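Local atomic coordinates of MerB2 (Bacillus megaterium, PDB entry 5C17), a protein that probably acts as an alkylmercury lyase, breaking the carbon-mercury bond of organomercurials, and binds a mercury(II) ion. Residues Ala16-Glu21 with Lys60-Arg65. Numbering follows the deposited sequence.
Sequences AKLPKE and KILAQR
Leu18 and Pro19, in the turn that links helix 5-17 to helix 22-34, pack against Ile61 and Leu62 in the last turn of helix 52-64 and Arg65 just after it, joining parts of the helical N-terminal region of this MerB-family protein. The apolar contacts have two centres. Pro19 and Ile61 reach toward each other, the ring CG of Pro19 lying 3.6 Å from Ile61 CD1. Leu18 enters by a single methyl, CD2, which sits 4.2 Å from Leu62 CD2 and also approaches Ile61 CG2; Leu62 in turn reaches Ile25 and Leu26 of helix 22-34. The Arg65 chain, extended from CG to NE, adds to this packing as it slants past Leu18, with CD 3.7 Å from Leu18 CD2. Farther out, the Arg65 and Lys17 side chains cross at about a right angle, with Arg65 NH2 3.9 Å from Lys17 CB.

Among the polar contacts, the two cationic ends share an acid: Lys17 NZ and Arg65 NH2 both form salt bridges to Glu157, while Arg65 NH1 donates to Ser156 O. A leucine in place of Arg65 would probably cost Glu157 one of these two cationic partners and leave the Ser156 carbonyl without this donor. One water ties the segments together, accepting from Arg65 NE at 2.9 Å in the guanidinium plane and donating to Lys17 O at 3.2 Å.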
ATOM      1  N   ALA A  16      -3.771 -12.533  13.336  1.00 14.43           N
ATOM      2  CA  ALA A  16      -4.196 -13.813  13.883  1.00 15.63           C
ATOM      3  C   ALA A  16      -4.097 -14.927  12.832  1.00 15.71           C
ATOM      4  O   ALA A  16      -3.805 -16.082  13.165  1.00 18.66           O
ATOM      5  CB  ALA A  16      -5.622 -13.708  14.409  1.00 16.11           C
ATOM      6  N   LYS A  17      -4.354 -14.576  11.573  1.00 14.40           N
ATOM      7  CA  LYS A  17      -4.358 -15.540  10.464  1.00 15.21           C
ATOM      8  C   LYS A  17      -2.967 -15.878   9.932  1.00 15.42           C
ATOM      9  O   LYS A  17      -2.761 -16.942   9.356  1.00 17.09           O
ATOM     10  CB  LYS A  17      -5.187 -14.988   9.294  1.00 16.45           C
ATOM     11  CG  LYS A  17      -6.665 -14.937   9.537  1.00 17.47           C
ATOM     12  CD  LYS A  17      -7.376 -14.094   8.462  1.00 18.05           C
ATOM     13  CE  LYS A  17      -8.867 -14.289   8.522  1.00 19.15           C
ATOM     14  NZ  LYS A  17      -9.262 -15.607   7.968  1.00 20.91           N
ATOM     15  N   LEU A  18      -2.036 -14.947  10.061  1.00 13.30           N
ATOM     16  CA  LEU A  18      -0.717 -15.120   9.480  1.00 12.09           C
ATOM     17  C   LEU A  18       0.179 -15.991  10.350  1.00 13.25           C
ATOM     18  O   LEU A  18       0.017 -16.034  11.566  1.00 14.72           O
ATOM     19  CB  LEU A  18      -0.056 -13.764   9.283  1.00 11.89           C
ATOM     20  CG  LEU A  18      -0.676 -12.904   8.191  1.00 13.36           C
ATOM     21  CD1 LEU A  18      -0.058 -11.522   8.200  1.00 14.76           C
ATOM     22  CD2 LEU A  18      -0.507 -13.551   6.810  1.00 15.62           C
ATOM     23  N   PRO A  19       1.149 -16.680   9.730  1.00 14.44           N
ATOM     24  CA  PRO A  19       2.142 -17.440  10.497  1.00 16.50           C
ATOM     25  C   PRO A  19       2.914 -16.586  11.504  1.00 17.05           C
ATOM     26  O   PRO A  19       3.087 -15.396  11.281  1.00 15.64           O
ATOM     27  CB  PRO A  19       3.117 -17.917   9.429  1.00 17.88           C
ATOM     28  CG  PRO A  19       2.396 -17.855   8.168  1.00 17.58           C
ATOM     29  CD  PRO A  19       1.358 -16.804   8.281  1.00 15.33           C
ATOM     30  N   LYS A  20       3.425 -17.197  12.565  1.00 20.46           N
ATOM     31  CA  LYS A  20       4.094 -16.452  13.653  1.00 22.84           C
ATOM     32  C   LYS A  20       5.301 -15.584  13.238  1.00 20.20           C
ATOM     33  O   LYS A  20       5.552 -14.537  13.853  1.00 21.19           O
ATOM     34  CB  LYS A  20       4.527 -17.409  14.778  1.00 28.15           C
ATOM     35  CG  LYS A  20       3.368 -17.960  15.603  1.00 32.57           C
ATOM     36  CD  LYS A  20       3.852 -18.861  16.735  1.00 35.63           C
ATOM     37  CE  LYS A  20       2.722 -19.720  17.284  1.00 37.77           C
ATOM     38  NZ  LYS A  20       2.443 -19.465  18.731  1.00 39.57           N
ATOM     39  N   GLU A  21       6.055 -16.027  12.233  1.00 15.11           N
ATOM     40  CA  GLU A  21       7.254 -15.304  11.780  1.00 14.13           C
ATOM     41  C   GLU A  21       6.927 -14.284  10.687  1.00 11.89           C
ATOM     42  O   GLU A  21       7.821 -13.702  10.074  1.00 11.91           O
ATOM     43  CB  GLU A  21       8.333 -16.268  11.289  1.00 16.39           C
ATOM     44  CG  GLU A  21       8.871 -17.235  12.363  1.00 19.26           C
ATOM     45  CD  GLU A  21       9.679 -16.579  13.513  1.00 23.22           C
ATOM     46  OE1 GLU A  21       9.868 -15.343  13.563  1.00 22.86           O
ATOM     47  OE2 GLU A  21      10.136 -17.333  14.400  1.00 26.44           O
ATOM     48  N   LYS A  60       5.815 -17.952   0.823  1.00 10.56           N
ATOM     49  CA  LYS A  60       4.775 -18.513  -0.042  1.00 11.38           C
ATOM     50  C   LYS A  60       3.396 -17.963   0.326  1.00 10.54           C
ATOM     51  O   LYS A  60       2.634 -17.557  -0.550  1.00 11.44           O
ATOM     52  CB  LYS A  60       4.771 -20.044   0.033  1.00 14.59           C
ATOM     53  CG  LYS A  60       3.717 -20.713  -0.830  1.00 18.58           C
ATOM     54  CD  LYS A  60       3.807 -22.234  -0.797  1.00 22.03           C
ATOM     55  CE  LYS A  60       2.797 -22.858  -1.748  1.00 25.99           C
ATOM     56  NZ  LYS A  60       3.019 -24.321  -1.906  1.00 28.47           N
ATOM     57  N   ILE A  61       3.082 -17.939   1.617  1.00  9.92           N
ATOM     58  CA  ILE A  61       1.783 -17.438   2.078  1.00 10.26           C
ATOM     59  C   ILE A  61       1.636 -15.958   1.766  1.00  9.44           C
ATOM     60  O   ILE A  61       0.582 -15.515   1.275  1.00  9.54           O
ATOM     61  CB  ILE A  61       1.588 -17.706   3.584  1.00 11.35           C
ATOM     62  CG1 ILE A  61       1.276 -19.181   3.795  1.00 13.99           C
ATOM     63  CG2 ILE A  61       0.439 -16.853   4.151  1.00 11.91           C
ATOM     64  CD1 ILE A  61       1.459 -19.653   5.219  1.00 16.79           C
ATOM     65  N   LEU A  62       2.667 -15.170   2.063  1.00  9.17           N
ATOM     66  CA  LEU A  62       2.594 -13.724   1.817  1.00  8.79           C
ATOM     67  C   LEU A  62       2.412 -13.432   0.331  1.00  8.74           C
ATOM     68  O   LEU A  62       1.684 -12.521  -0.040  1.00  9.48           O
ATOM     69  CB  LEU A  62       3.836 -13.014   2.357  1.00  8.72           C
ATOM     70  CG  LEU A  62       4.050 -13.097   3.862  1.00 10.16           C
ATOM     71  CD1 LEU A  62       5.417 -12.523   4.213  1.00 10.57           C
ATOM     72  CD2 LEU A  62       2.943 -12.420   4.618  1.00 11.24           C
ATOM     73  N   ALA A  63       3.056 -14.225  -0.517  1.00  8.91           N
ATOM     74  CA  ALA A  63       2.913 -14.058  -1.956  1.00  9.97           C
ATOM     75  C   ALA A  63       1.511 -14.475  -2.446  1.00 10.08           C
ATOM     76  O   ALA A  63       0.921 -13.806  -3.302  1.00 10.97           O
ATOM     77  CB  ALA A  63       4.005 -14.802  -2.698  1.00 11.36           C
ATOM     78  N   GLN A  64       0.977 -15.562  -1.896  0.55 10.41           N
ATOM     79  CA  GLN A  64      -0.380 -15.998  -2.226  0.55 11.50           C
ATOM     80  C   GLN A  64      -1.392 -14.903  -1.882  0.55 10.36           C
ATOM     81  O   GLN A  64      -2.322 -14.640  -2.650  0.55 11.73           O
ATOM     82  CB  GLN A  64      -0.745 -17.300  -1.492  0.55 13.93           C
ATOM     83  CG  GLN A  64      -0.036 -18.549  -2.018  0.55 16.42           C
ATOM     84  CD  GLN A  64      -0.277 -19.809  -1.176  0.55 18.43           C
ATOM     85  OE1 GLN A  64      -0.408 -19.752   0.058  0.55 19.15           O
ATOM     86  NE2 GLN A  64      -0.326 -20.958  -1.849  0.55 20.25           N
ATOM     87  N   ARG A  65      -1.182 -14.243  -0.743  1.00  9.79           N
ATOM     88  CA  ARG A  65      -2.059 -13.162  -0.286  1.00  9.84           C
ATOM     89  C   ARG A  65      -1.752 -11.842  -1.000  1.00  9.60           C
ATOM     90  O   ARG A  65      -2.418 -10.843  -0.781  1.00 10.59           O
ATOM     91  CB  ARG A  65      -1.903 -12.968   1.226  1.00 10.87           C
ATOM     92  CG  ARG A  65      -2.483 -14.095   2.048  1.00 10.75           C
ATOM     93  CD  ARG A  65      -2.286 -13.860   3.537  1.00 12.21           C
ATOM     94  NE  ARG A  65      -3.051 -14.783   4.366  1.00 14.85           N
ATOM     95  CZ  ARG A  65      -4.316 -14.595   4.703  1.00 16.97           C
ATOM     96  NH1 ARG A  65      -4.957 -13.516   4.286  1.00 18.40           N
ATOM     97  NH2 ARG A  65      -4.939 -15.489   5.461  1.00 18.91           N
TER
HETATM   98  O   HOH W   1      -2.529 -16.995   6.127  1.00 30.51           O